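PDB 5NLA: putative transcriptional regulator TRANSCRIPTION REGULATOR protein from Rhizobium meliloti, which acts as an AraC-like transcriptional activator that binds c-di-GMP and regulates extracellular polysaccharide production, probably through sequence-specific binding to DNA. Local coordinates for residues A[126-131]-A[204-209]. Numbering follows the deposited sequence.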
# COMPACT_ATOMS: atom_id res chain seq x y z
N VAL A 126 -5.06 -2.00 1.08
CA VAL A 126 -6.39 -2.60 1.03
C VAL A 126 -7.08 -2.05 -0.20
O VAL A 126 -7.05 -0.84 -0.42
CB VAL A 126 -7.18 -2.29 2.29
CG1 VAL A 126 -8.67 -2.52 2.07
CG2 VAL A 126 -6.65 -3.14 3.43
N GLY A 127 -7.67 -2.92 -1.00
CA GLY A 127 -8.27 -2.50 -2.26
C GLY A 127 -9.60 -3.16 -2.50
O GLY A 127 -9.71 -4.38 -2.41
N LEU A 128 -10.61 -2.34 -2.79
CA LEU A 128 -11.97 -2.80 -3.09
C LEU A 128 -12.23 -2.71 -4.58
O LEU A 128 -11.96 -1.68 -5.17
CB LEU A 128 -12.97 -1.89 -2.40
CG LEU A 128 -14.45 -2.16 -2.65
CD1 LEU A 128 -14.83 -3.54 -2.12
CD2 LEU A 128 -15.26 -1.06 -1.98
N PHE A 129 -12.84 -3.74 -5.17
CA PHE A 129 -13.22 -3.71 -6.59
C PHE A 129 -14.70 -3.35 -6.74
O PHE A 129 -15.56 -4.02 -6.16
CB PHE A 129 -12.95 -5.06 -7.25
CG PHE A 129 -11.50 -5.30 -7.59
CD1 PHE A 129 -10.53 -5.29 -6.60
CD2 PHE A 129 -11.10 -5.52 -8.89
CE1 PHE A 129 -9.19 -5.49 -6.91
CE2 PHE A 129 -9.78 -5.73 -9.21
CZ PHE A 129 -8.81 -5.71 -8.22
N ARG A 130 -14.98 -2.29 -7.50
CA ARG A 130 -16.35 -2.00 -7.93
C ARG A 130 -16.71 -3.00 -9.03
O ARG A 130 -17.77 -3.61 -9.00
CB ARG A 130 -16.49 -0.57 -8.48
CG ARG A 130 -15.89 0.53 -7.62
CD ARG A 130 -16.31 0.39 -6.17
NE ARG A 130 -16.10 1.60 -5.40
CZ ARG A 130 -16.52 1.77 -4.15
NH1 ARG A 130 -17.18 0.80 -3.52
NH2 ARG A 130 -16.29 2.92 -3.52
N SER A 131 -15.81 -3.13 -10.00
CA SER A 131 -15.90 -4.12 -11.06
C SER A 131 -14.53 -4.70 -11.37
O SER A 131 -13.52 -4.09 -11.08
CB SER A 131 -16.45 -3.47 -12.32
OG SER A 131 -15.56 -2.47 -12.78
N TYR A 204 -18.80 2.20 4.27
CA TYR A 204 -18.13 3.37 4.81
C TYR A 204 -17.29 4.06 3.75
O TYR A 204 -17.35 5.28 3.60
CB TYR A 204 -17.25 3.01 6.01
CG TYR A 204 -16.72 4.24 6.74
CD1 TYR A 204 -17.58 5.06 7.47
CD2 TYR A 204 -15.38 4.60 6.66
CE1 TYR A 204 -17.11 6.19 8.12
CE2 TYR A 204 -14.90 5.73 7.31
CZ TYR A 204 -15.77 6.52 8.04
OH TYR A 204 -15.31 7.64 8.69
N ILE A 205 -16.52 3.27 3.00
CA ILE A 205 -15.66 3.79 1.94
C ILE A 205 -16.47 4.44 0.82
O ILE A 205 -16.06 5.47 0.28
CB ILE A 205 -14.71 2.69 1.40
CG1 ILE A 205 -13.68 2.31 2.47
CG2 ILE A 205 -13.98 3.14 0.13
CD1 ILE A 205 -13.00 0.98 2.23
N ASN A 206 -17.61 3.85 0.47
CA ASN A 206 -18.53 4.43 -0.52
C ASN A 206 -19.09 5.77 -0.07
O ASN A 206 -19.05 6.74 -0.83
CB ASN A 206 -19.69 3.47 -0.83
CG ASN A 206 -19.31 2.45 -1.88
OD1 ASN A 206 -18.92 1.33 -1.56
ND2 ASN A 206 -19.36 2.86 -3.14
N GLY A 207 -19.60 5.83 1.16
CA GLY A 207 -20.06 7.08 1.76
C GLY A 207 -18.99 8.15 1.81
O GLY A 207 -19.26 9.34 1.61
N MET A 208 -17.75 7.73 2.07
CA MET A 208 -16.60 8.63 2.07
C MET A 208 -16.29 9.11 0.64
O MET A 208 -16.20 10.32 0.41
CB MET A 208 -15.39 7.91 2.68
CG MET A 208 -14.17 8.78 2.97
SD MET A 208 -12.67 7.79 3.11
CE MET A 208 -12.48 7.17 1.44
N GLU A 209 -16.17 8.18 -0.31
CA GLU A 209 -15.90 8.49 -1.72
C GLU A 209 -16.87 9.54 -2.27
O GLU A 209 -16.44 10.50 -2.90
CB GLU A 209 -15.97 7.24 -2.60
CG GLU A 209 -15.37 7.41 -4.00
CD GLU A 209 -15.69 6.26 -4.96
OE1 GLU A 209 -16.88 5.93 -5.10
OE2 GLU A 209 -14.75 5.70 -5.58
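Arg-130 reaches across to Asn-206 and Glu-209, tying the corner that follows an antiparallel beta strand to the helix packed on the face of its sheet. Strand 124-129 lies between strands 166-173 and 150-154, and helix 196-211 lies over them. The chain turns at Arg-130, where Arg-130 and Ser-131 face Ala-167 in a classic beta bulge. The buried side of the contact is apolar. The CB bonds of Leu-128 and Ile-205 point toward the opposite segment. The two side chains do not touch each other; both pack on Phe-150 of strand 150-154. Their CA atoms are 9.1 Å apart. Ile-169 of the neighbouring strand 166-173 also touches Leu-128.

The outer side is polar and partly exposed, and it holds the direct bonds between the two segments. Arg-130 NH1 donates to Asn-206 OD1 at 2.7 Å. The bond is bent, with an N-H...O angle of 144°. NH1 lies tilted from the amide plane, and the guanidinium and amide planes are 44° apart. Asn-206 ND2 sits over one guanidinium face and makes no bond to it. The Arg-130 side chain leaves the backbone toward the helix and bends at chi2 (-48°) on its way to Asn-206. A leucine in place of Arg-130 would probably leave Asn-206 OD1 without this donor and Glu-209 without its nearby positive charge. The Glu-209 chain is extended beyond CG and brings its carboxylate to the guanidinium. Its OE2 accepts a hydrogen bond from Gln-101 NE2, while OE1 forms a long salt bridge, 3.5 Å from Arg-130 NH2.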